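Side-chain contact in cysteine desulfurase (Stenotrophomonas maltophilia, PDB 6WCI), which probably removes sulfur from L-cysteine with the help of pyridoxal 5'-phosphate, leaving L-alanine and passing the sulfur to a carrier: residues 66-69 and 70-74. Sequence-based numbering, arbitrary orientation.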
ATOM      1  N   GLU B  66       8.136  15.968  -6.672  1.00 28.48           N
ATOM      2  CA  GLU B  66       8.788  16.922  -5.787  1.00 27.35           C
ATOM      3  C   GLU B  66       9.133  16.283  -4.443  1.00 28.01           C
ATOM      4  O   GLU B  66      10.163  16.610  -3.837  1.00 25.41           O
ATOM      5  CB  GLU B  66       7.887  18.139  -5.583  1.00 24.71           C
ATOM      6  CG  GLU B  66       8.529  19.259  -4.773  1.00 41.49           C
ATOM      7  CD  GLU B  66       7.519  20.201  -4.145  1.00 46.17           C
ATOM      8  OE1 GLU B  66       6.469  19.723  -3.665  1.00 47.49           O
ATOM      9  OE2 GLU B  66       7.772  21.424  -4.134  1.00 50.60           O
ATOM     10  N   PHE B  67       8.276  15.381  -3.961  1.00 31.95           N
ATOM     11  CA  PHE B  67       8.558  14.688  -2.713  1.00 30.26           C
ATOM     12  C   PHE B  67       9.856  13.905  -2.811  1.00 33.65           C
ATOM     13  O   PHE B  67      10.740  14.040  -1.955  1.00 33.17           O
ATOM     14  CB  PHE B  67       7.400  13.757  -2.335  1.00 28.25           C
ATOM     15  CG  PHE B  67       7.717  12.876  -1.160  1.00 24.57           C
ATOM     16  CD1 PHE B  67       7.742  13.398   0.121  1.00 30.21           C
ATOM     17  CD2 PHE B  67       8.027  11.541  -1.339  1.00 26.72           C
ATOM     18  CE1 PHE B  67       8.046  12.597   1.214  1.00 32.24           C
ATOM     19  CE2 PHE B  67       8.332  10.732  -0.247  1.00 30.42           C
ATOM     20  CZ  PHE B  67       8.344  11.264   1.027  1.00 25.55           C
ATOM     21  N   TYR B  68       9.988  13.066  -3.844  1.00 28.15           N
ATOM     22  CA  TYR B  68      11.204  12.262  -3.944  1.00 26.64           C
ATOM     23  C   TYR B  68      12.432  13.128  -4.175  1.00 28.91           C
ATOM     24  O   TYR B  68      13.520  12.787  -3.708  1.00 31.31           O
ATOM     25  CB  TYR B  68      11.074  11.226  -5.057  1.00 22.35           C
ATOM     26  CG  TYR B  68      10.081  10.123  -4.781  1.00 25.01           C
ATOM     27  CD1 TYR B  68      10.158   9.349  -3.612  1.00 23.22           C
ATOM     28  CD2 TYR B  68       9.064   9.845  -5.689  1.00 23.43           C
ATOM     29  CE1 TYR B  68       9.255   8.333  -3.374  1.00 25.16           C
ATOM     30  CE2 TYR B  68       8.156   8.836  -5.463  1.00 22.75           C
ATOM     31  CZ  TYR B  68       8.244   8.086  -4.297  1.00 29.00           C
ATOM     32  OH  TYR B  68       7.332   7.078  -4.079  1.00 30.47           O
ATOM     33  N   ARG B  69      12.283  14.250  -4.883  1.00 30.50           N
ATOM     34  CA  ARG B  69      13.438  15.072  -5.223  1.00 25.56           C
ATOM     35  C   ARG B  69      13.864  16.006  -4.097  1.00 28.11           C
ATOM     36  O   ARG B  69      15.026  16.425  -4.061  1.00 24.25           O
ATOM     37  CB  ARG B  69      13.144  15.914  -6.467  1.00 24.46           C
ATOM     38  CG  ARG B  69      13.218  15.139  -7.752  1.00 31.62           C
ATOM     39  CD  ARG B  69      12.832  16.014  -8.950  1.00 35.36           C
ATOM     40  NE  ARG B  69      12.738  15.206 -10.157  1.00 33.69           N
ATOM     41  CZ  ARG B  69      13.772  14.912 -10.942  1.00 37.93           C
ATOM     42  NH1 ARG B  69      14.987  15.372 -10.655  1.00 30.74           N
ATOM     43  NH2 ARG B  69      13.588  14.159 -12.020  1.00 37.34           N
ATOM     44  N   ARG B  70      12.949  16.378  -3.205  1.00 27.38           N
ATOM     45  CA  ARG B  70      13.165  17.549  -2.361  1.00 28.24           C
ATOM     46  C   ARG B  70      12.932  17.340  -0.876  1.00 24.74           C
ATOM     47  O   ARG B  70      13.504  18.098  -0.088  1.00 27.95           O
ATOM     48  CB  ARG B  70      12.295  18.720  -2.838  1.00 31.22           C
ATOM     49  CG  ARG B  70      12.643  19.251  -4.242  1.00 41.43           C
ATOM     50  CD  ARG B  70      13.808  20.206  -4.181  1.00 52.66           C
ATOM     51  NE  ARG B  70      13.530  21.335  -3.296  1.00 61.63           N
ATOM     52  CZ  ARG B  70      14.454  22.191  -2.871  1.00 65.67           C
ATOM     53  NH1 ARG B  70      15.719  22.042  -3.247  1.00 67.20           N
ATOM     54  NH2 ARG B  70      14.118  23.191  -2.065  1.00 66.75           N
ATOM     55  N   TYR B  71      12.119  16.377  -0.449  1.00 26.18           N
ATOM     56  CA  TYR B  71      11.985  16.195   1.001  1.00 22.98           C
ATOM     57  C   TYR B  71      11.585  14.769   1.352  1.00 24.75           C
ATOM     58  O   TYR B  71      10.856  14.533   2.321  1.00 30.48           O
ATOM     59  CB  TYR B  71      11.011  17.199   1.624  1.00 23.34           C
ATOM     60  CG  TYR B  71       9.582  17.187   1.105  1.00 28.16           C
ATOM     61  CD1 TYR B  71       9.259  17.709  -0.145  1.00 31.96           C
ATOM     62  CD2 TYR B  71       8.548  16.707   1.894  1.00 35.16           C
ATOM     63  CE1 TYR B  71       7.947  17.719  -0.601  1.00 31.72           C
ATOM     64  CE2 TYR B  71       7.237  16.706   1.453  1.00 31.91           C
ATOM     65  CZ  TYR B  71       6.939  17.214   0.210  1.00 36.70           C
ATOM     66  OH  TYR B  71       5.624  17.200  -0.213  1.00 33.89           O
ATOM     67  N   ASN B  72      12.129  13.803   0.621  1.00 21.91           N
ATOM     68  CA  ASN B  72      11.920  12.403   0.949  1.00 24.03           C
ATOM     69  C   ASN B  72      12.572  12.059   2.287  1.00 28.06           C
ATOM     70  O   ASN B  72      13.789  12.196   2.449  1.00 27.07           O
ATOM     71  CB  ASN B  72      12.475  11.536  -0.172  1.00 22.92           C
ATOM     72  CG  ASN B  72      12.400  10.068   0.141  1.00 26.16           C
ATOM     73  OD1 ASN B  72      11.316   9.483   0.177  1.00 31.00           O
ATOM     74  ND2 ASN B  72      13.560   9.454   0.375  1.00 28.38           N
ATOM     75  N   ALA B  73      11.741  11.665   3.251  1.00 26.31           N
ATOM     76  CA  ALA B  73      12.130  11.228   4.589  1.00 27.90           C
ATOM     77  C   ALA B  73      10.923  10.509   5.177  1.00 35.39           C
ATOM     78  O   ALA B  73       9.837  10.532   4.597  1.00 32.97           O
ATOM     79  CB  ALA B  73      12.561  12.401   5.470  1.00 22.92           C
ATOM     80  N   ASN B  74      11.118   9.856   6.325  1.00 23.99           N
ATOM     81  CA  ASN B  74      10.008   9.161   6.956  1.00 23.68           C
ATOM     82  C   ASN B  74       9.208  10.135   7.822  1.00 31.83           C
ATOM     83  O   ASN B  74       9.656  11.237   8.129  1.00 29.96           O
ATOM     84  CB  ASN B  74      10.506   7.971   7.789  1.00 25.07           C
ATOM     85  CG  ASN B  74       9.554   6.788   7.729  1.00 33.41           C
ATOM     86  OD1 ASN B  74       8.333   6.951   7.798  1.00 30.96           O
ATOM     87  ND2 ASN B  74      10.108   5.591   7.578  1.00 39.32           N
TER
HETATM   88  O   HOH W   1       5.277  17.408  -2.946  1.00 29.81           O
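Phe-67 turns the edge of its ring onto one face of Tyr-71 in a T-shaped (edge-to-face) pair, the planes 88° apart and the centroids separated by 5.2 Å. The leading atom is CD1 of Phe-67, which comes within 3.6 Å of CE2 of Tyr-71, near the rim of the phenol. The CA of Phe-67 adds an off-centre CH-pi contact to the phenol, whose edge faces OE1 of Glu-66. One face of the Phe-67 ring in turn receives the CA of Asn-72, 4.0 Å from the ring centroid, as a second CH-pi contact. The amide of Asn-72 stands nearly upright to this ring, its OD1 3.3 Å from CE2 of Phe-67 and also at the edge of the Tyr-68 ring, while the carbonyl O of Ala-73 lies at the Phe-67 ring edge.

The example illustrates a helix C-terminus where the chain turns off but an aromatic side chain folds back over the preceding turn. In this class-V aminotransferase-family dimer, the segment lies at the subunit interface. Tyr-71 is the first residue after helix 58-70 to abandon helical backbone angles, yet its N-H still bonds to the O of Phe-67 (N to O 3.1 Å, N-H...O angle 160°), an i to i+4 bond. Arg-70 N makes weak hydrogen bonds to the O atoms of Glu-66 and Phe-67. Because CG of Tyr-71 sits between its own backbone N and carbonyl carbon (chi1 59°), the ring brings its hydroxyl toward Glu-66. There a water bridges the two, donating to OE1 of Glu-66 at 2.7 Å and accepting from OH of Tyr-71 at 2.8 Å.

Helices 81-101 and 300-316 pack against Phe-67, and the former also meets Tyr-71. On the dimer side, ND2 of Asn-72 bonds to OE1 of Gln-55 and O of Gly-54 of the second subunit, whereas OH of Tyr-68 is hydrogen-bonded to N of Thr-251 of that subunit.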